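Local coordinates for SidF, inhibitor of growth family, member 3 (Legionella pneumophila subsp. pneumophila, PDB 4FYE), which dephosphorylates membrane phosphoinositides, probably removing the 3-phosphate of phosphatidylinositol 3,4,5-trisphosphate, at residues P121-A127 with D140-Q144; F625-T629 with R655-I660. The protein carries 1 engineered substitution. One frame throughout, in Å; residues are numbered along the deposited sequence.

Contact 1: residues P121-A127 with D140-Q144; sequences PSDKAKA and DFLEQ
Asp-140 meets Lys-124 at the outer side of this contact. The Lys-124 chain runs extended past CB of Asp-140 and bends only at its last torsion. That bend brings NZ of Lys-124 to 3.4 Å from OD2 of Asp-140. The pair is a salt bridge, and its hydrogen bond is weak.

Phe-141 comes next and makes the main apolar contact. CA of Phe-141 lies 3.3 Å from the backbone O of Lys-124, a CA-H...O contact. Its CG stands anti to the backbone N (chi1 167°), and the ring reaches the chain that leads to Ala-127. The methyl group of Ala-127 sits over the centre of one ring face. CB of Ala-127 lies 3.4 Å from the centroid of the Phe-141 ring and 5° off the normal, a well-centred CH-pi contact. The backbone O of Ala-125 approaches the ring edge, 3.3 Å from CD1 of Phe-141.

Gln-144 lies one helical turn after Asp-140. Its bend at chi2 (-46°) sets the amide against Lys-124 and Pro-121, with the chain crossing Pro-121 at about a right angle. CG of Gln-144 is 3.6 Å from the O of Lys-124. NE2 of Gln-144 packs 3.7 Å from CD of Lys-124, and OE1 of Gln-144 lies 3.8 Å from CD of Pro-121. These are van der Waals contacts. The loop is folded back here by a turn, with Lys-124 N bonded to Pro-121 O at 3.1 Å.

The contact packs the loop between helices 98-119 and 136-163 onto the early part of the second helix. Helix 71-92 lies close by: its Val-71 touches Phe-141, and its Ile-72 touches Ala-125. Backbone hydrogen bonds join Ala-125 to Val-71 and Ala-127 to Pro-69, just before that helix.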
loop_
_atom_site.group_PDB
_atom_site.type_symbol
_atom_site.label_atom_id
_atom_site.label_comp_id
_atom_site.label_asym_id
_atom_site.label_seq_id
_atom_site.Cartn_x
_atom_site.Cartn_y
_atom_site.Cartn_z
ATOM N N PRO A 121 8.526 36.134 0.980
ATOM C CA PRO A 121 10.003 36.079 0.779
ATOM C C PRO A 121 10.469 34.655 0.716
ATOM O O PRO A 121 9.987 33.828 1.474
ATOM C CB PRO A 121 10.589 36.817 1.999
ATOM C CG PRO A 121 9.450 36.904 3.008
ATOM C CD PRO A 121 8.161 36.891 2.206
ATOM N N SER A 122 11.372 34.394 -0.221
ATOM C CA SER A 122 11.885 33.090 -0.557
ATOM C C SER A 122 12.393 32.282 0.614
ATOM O O SER A 122 12.147 31.083 0.695
ATOM C CB SER A 122 13.000 33.257 -1.561
ATOM O OG SER A 122 12.419 33.158 -2.838
ATOM N N ASP A 123 13.048 32.957 1.534
ATOM C CA ASP A 123 13.703 32.285 2.620
ATOM C C ASP A 123 12.787 32.072 3.804
ATOM O O ASP A 123 13.125 31.285 4.682
ATOM C CB ASP A 123 14.986 33.016 3.027
ATOM C CG ASP A 123 16.200 32.549 2.201
ATOM O OD1 ASP A 123 16.267 31.340 1.832
ATOM O OD2 ASP A 123 17.076 33.388 1.908
ATOM N N LYS A 124 11.616 32.706 3.841
ATOM C CA LYS A 124 10.680 32.264 4.841
ATOM C C LYS A 124 9.736 31.224 4.236
ATOM O O LYS A 124 8.900 30.666 4.922
ATOM C CB LYS A 124 9.912 33.391 5.469
ATOM C CG LYS A 124 10.716 34.509 6.142
ATOM C CD LYS A 124 9.693 35.554 6.614
ATOM C CE LYS A 124 10.296 36.831 7.199
ATOM N NZ LYS A 124 11.166 36.499 8.361
ATOM N N ALA A 125 9.871 30.934 2.952
ATOM C CA ALA A 125 8.917 30.050 2.284
ATOM C C ALA A 125 9.199 28.597 2.557
ATOM O O ALA A 125 8.390 27.760 2.259
ATOM C CB ALA A 125 8.951 30.295 0.782
ATOM N N LYS A 126 10.356 28.271 3.095
ATOM C CA LYS A 126 10.752 26.849 3.141
ATOM C C LYS A 126 10.644 26.329 4.546
ATOM O O LYS A 126 10.951 27.037 5.492
ATOM C CB LYS A 126 12.171 26.596 2.583
ATOM C CG LYS A 126 12.406 27.141 1.171
ATOM C CD LYS A 126 13.743 26.628 0.602
ATOM C CE LYS A 126 14.586 27.782 0.068
ATOM N NZ LYS A 126 16.057 27.503 -0.050
ATOM N N ALA A 127 10.204 25.089 4.688
ATOM C CA ALA A 127 10.122 24.495 6.009
ATOM C C ALA A 127 11.363 23.669 6.203
ATOM O O ALA A 127 12.031 23.340 5.244
ATOM C CB ALA A 127 8.893 23.613 6.130
ATOM N N ASP A 140 7.825 31.102 10.885
ATOM C CA ASP A 140 7.742 31.927 9.686
ATOM C C ASP A 140 7.157 31.192 8.483
ATOM O O ASP A 140 6.255 31.720 7.790
ATOM C CB ASP A 140 9.115 32.483 9.366
ATOM C CG ASP A 140 9.516 33.577 10.332
ATOM O OD1 ASP A 140 8.595 34.133 10.997
ATOM O OD2 ASP A 140 10.736 33.884 10.429
ATOM N N PHE A 141 7.651 29.971 8.250
ATOM C CA PHE A 141 7.066 29.127 7.251
ATOM C C PHE A 141 5.579 29.019 7.479
ATOM O O PHE A 141 4.828 29.256 6.512
ATOM C CB PHE A 141 7.697 27.748 7.243
ATOM C CG PHE A 141 6.941 26.730 6.445
ATOM C CD1 PHE A 141 7.187 26.576 5.098
ATOM C CD2 PHE A 141 6.049 25.885 7.046
ATOM C CE1 PHE A 141 6.540 25.585 4.352
ATOM C CE2 PHE A 141 5.371 24.898 6.314
ATOM C CZ PHE A 141 5.611 24.749 4.974
ATOM N N LEU A 142 5.144 28.676 8.718
ATOM C CA LEU A 142 3.676 28.618 9.024
ATOM C C LEU A 142 2.961 29.908 8.705
ATOM O O LEU A 142 1.839 29.863 8.143
ATOM C CB LEU A 142 3.332 28.195 10.454
ATOM C CG LEU A 142 3.686 26.721 10.546
ATOM C CD1 LEU A 142 3.955 26.236 11.970
ATOM C CD2 LEU A 142 2.598 25.921 9.928
ATOM N N GLU A 143 3.605 31.059 8.985
ATOM C CA GLU A 143 2.901 32.298 8.716
ATOM C C GLU A 143 2.753 32.496 7.250
ATOM O O GLU A 143 1.797 33.080 6.835
ATOM C CB GLU A 143 3.594 33.539 9.251
ATOM C CG GLU A 143 3.406 33.716 10.734
ATOM C CD GLU A 143 4.169 34.909 11.302
ATOM O OE1 GLU A 143 4.206 35.979 10.630
ATOM O OE2 GLU A 143 4.721 34.757 12.428
ATOM N N GLN A 144 3.738 32.066 6.470
ATOM C CA GLN A 144 3.685 32.334 5.064
ATOM C C GLN A 144 2.596 31.434 4.499
ATOM O O GLN A 144 1.707 31.853 3.756
ATOM C CB GLN A 144 5.047 32.063 4.418
ATOM C CG GLN A 144 6.173 32.953 4.909
ATOM C CD GLN A 144 5.828 34.421 4.977
ATOM O OE1 GLN A 144 5.363 35.059 3.986
ATOM N NE2 GLN A 144 6.024 34.975 6.158
#

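Contact 2: residues F625-T629 with R655-I660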
loop_
_atom_site.group_PDB
_atom_site.type_symbol
_atom_site.label_atom_id
_atom_site.label_comp_id
_atom_site.label_asym_id
_atom_site.label_seq_id
_atom_site.Cartn_x
_atom_site.Cartn_y
_atom_site.Cartn_z
ATOM N N PHE A 625 3.743 2.185 15.246
ATOM C CA PHE A 625 3.202 1.324 14.059
ATOM C C PHE A 625 3.756 -0.102 14.077
ATOM O O PHE A 625 3.772 -0.814 13.039
ATOM C CB PHE A 625 3.574 1.991 12.715
ATOM C CG PHE A 625 2.774 3.249 12.375
ATOM C CD1 PHE A 625 1.989 3.279 11.214
ATOM C CD2 PHE A 625 2.757 4.359 13.225
ATOM C CE1 PHE A 625 1.283 4.406 10.841
ATOM C CE2 PHE A 625 2.036 5.505 12.870
ATOM C CZ PHE A 625 1.297 5.542 11.677
ATOM N N LYS A 626 4.316 -0.514 15.219
ATOM C CA LYS A 626 5.260 -1.652 15.255
ATOM C C LYS A 626 4.600 -3.015 14.926
ATOM O O LYS A 626 5.223 -3.872 14.265
ATOM C CB LYS A 626 5.937 -1.772 16.611
ATOM C CG LYS A 626 6.673 -0.543 17.057
ATOM C CD LYS A 626 7.758 -0.973 18.021
ATOM C CE LYS A 626 8.457 0.252 18.606
ATOM N NZ LYS A 626 9.344 -0.317 19.662
ATOM N N LEU A 627 3.346 -3.201 15.344
ATOM C CA LEU A 627 2.763 -4.529 15.294
ATOM C C LEU A 627 2.354 -4.736 13.853
ATOM O O LEU A 627 2.677 -5.778 13.272
ATOM C CB LEU A 627 1.604 -4.723 16.282
ATOM C CG LEU A 627 0.748 -6.008 16.139
ATOM C CD1 LEU A 627 1.593 -7.280 16.234
ATOM C CD2 LEU A 627 -0.366 -6.003 17.201
ATOM N N GLN A 628 1.754 -3.700 13.267
ATOM C CA GLN A 628 1.367 -3.682 11.863
ATOM C C GLN A 628 2.598 -3.899 11.001
ATOM O O GLN A 628 2.597 -4.725 10.063
ATOM C CB GLN A 628 0.657 -2.357 11.580
ATOM C CG GLN A 628 -0.565 -2.066 12.492
ATOM C CD GLN A 628 -0.240 -1.267 13.760
ATOM O OE1 GLN A 628 0.769 -1.471 14.369
ATOM N NE2 GLN A 628 -1.146 -0.420 14.199
ATOM N N THR A 629 3.696 -3.220 11.353
ATOM C CA THR A 629 4.945 -3.364 10.571
ATOM C C THR A 629 5.506 -4.761 10.675
ATOM O O THR A 629 5.946 -5.311 9.665
ATOM C CB THR A 629 6.046 -2.413 11.040
ATOM O OG1 THR A 629 5.570 -1.084 10.894
ATOM C CG2 THR A 629 7.312 -2.551 10.163
ATOM N N ARG A 655 2.482 6.129 6.082
ATOM C CA ARG A 655 3.363 6.053 7.215
ATOM C C ARG A 655 3.655 4.574 7.596
ATOM O O ARG A 655 4.763 4.242 8.021
ATOM C CB ARG A 655 2.823 6.779 8.451
ATOM C CG ARG A 655 2.334 8.227 8.395
ATOM C CD ARG A 655 3.098 9.417 7.746
ATOM N NE ARG A 655 4.451 9.619 8.070
ATOM C CZ ARG A 655 5.065 10.779 8.394
ATOM N NH1 ARG A 655 4.455 11.935 8.512
ATOM N NH2 ARG A 655 6.390 10.760 8.612
ATOM N N LEU A 656 2.667 3.685 7.455
ATOM C CA LEU A 656 2.949 2.307 7.642
ATOM C C LEU A 656 3.953 1.876 6.526
ATOM O O LEU A 656 4.948 1.179 6.836
ATOM C CB LEU A 656 1.654 1.490 7.604
ATOM C CG LEU A 656 1.925 0.005 7.774
ATOM C CD1 LEU A 656 2.507 -0.457 9.156
ATOM C CD2 LEU A 656 0.635 -0.668 7.422
ATOM N N ALA A 657 3.729 2.285 5.261
ATOM C CA ALA A 657 4.685 1.893 4.189
ATOM C C ALA A 657 6.111 2.378 4.503
ATOM O O ALA A 657 7.106 1.667 4.213
ATOM C CB ALA A 657 4.220 2.371 2.803
ATOM N N GLN A 658 6.218 3.543 5.164
ATOM C CA GLN A 658 7.510 4.121 5.534
ATOM C C GLN A 658 8.199 3.246 6.583
ATOM O O GLN A 658 9.406 3.024 6.534
ATOM C CB GLN A 658 7.310 5.536 6.147
ATOM C CG GLN A 658 8.542 6.074 6.914
ATOM C CD GLN A 658 8.436 7.539 7.517
ATOM O OE1 GLN A 658 9.365 7.988 8.237
ATOM N NE2 GLN A 658 7.354 8.246 7.272
ATOM N N LYS A 659 7.452 2.798 7.582
ATOM C CA LYS A 659 7.995 1.885 8.586
ATOM C C LYS A 659 8.457 0.568 7.926
ATOM O O LYS A 659 9.534 0.040 8.231
ATOM C CB LYS A 659 6.889 1.646 9.626
ATOM C CG LYS A 659 7.159 2.165 11.020
ATOM C CD LYS A 659 7.263 3.644 11.152
ATOM C CE LYS A 659 7.496 4.080 12.613
ATOM N NZ LYS A 659 8.933 4.330 13.049
ATOM N N ILE A 660 7.706 0.033 6.968
ATOM C CA ILE A 660 8.073 -1.296 6.442
ATOM C C ILE A 660 9.245 -1.144 5.499
ATOM O O ILE A 660 10.167 -1.962 5.532
ATOM C CB ILE A 660 6.900 -1.896 5.652
ATOM C CG1 ILE A 660 5.777 -2.250 6.612
ATOM C CG2 ILE A 660 7.330 -3.113 4.867
ATOM C CD1 ILE A 660 4.418 -2.178 5.955
#
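Phe-625 faces Leu-656 and Thr-629 faces Ile-660, with CA atoms 6.5 Å apart between Phe-625 and Leu-656 and 5.6 Å between Thr-629 and Ile-660. The two backbones run in the same general direction. Phe-625 is the N-cap residue of helix 626-637. The backbone O of Phe-625 accepts two bonds from Thr-629, from N at 2.9 Å and from OG1 at 2.8 Å. The hydroxyl donates from above the carbonyl plane. A chi1 of -60° turns OG1 back to that carbonyl, while CG2 points to Ile-660.

No hydrogen bond crosses the contact. The Phe-625 ring lies obliquely on helix 652-668, with CE1 3.7 Å from CB of Arg-655. Leu-656 CD1 touches both Gln-628 CB and Thr-629 OG1, 3.6 Å from the latter. Thr-629 OG1 also lies 3.3 Å from CB of Lys-659. Thr-629 CG2 and Ile-660 CG1 slide past each other at 3.9 Å. The polar ends lead elsewhere: Arg-655 to Asp-729, Lys-659 to the O of Asn-726, and Gln-628 to the O of Trp-417.

Two helices pack together here, and strand 641-645, which lies between them in sequence, touches Leu-656 and Ile-660 of the second. The order of strand, short loop and helix 652-668 is consistent with the phosphate-binding P-loop unit of CX5R phosphatases.

How the contacts relate
Contact 1 closes before contact 2 opens along the chain. Their centres are about 31 Å apart, and their nearest atoms about 13 Å, so they do not touch. They share no helix or strand. Contact 1 is peripheral, its centre about 32 Å from the centre of the chain, and joins a loop to helix 136-163. Contact 2 is central, about 11 Å from that centre, and joins helices 626-637 and 652-668 beside strand 641-645, an outer strand of the four-stranded sheet. Both are parts of the phosphatase portion of SidF. Contact 1 thus belongs to the outlying helices, and contact 2 to the buried interior near the probable P-loop.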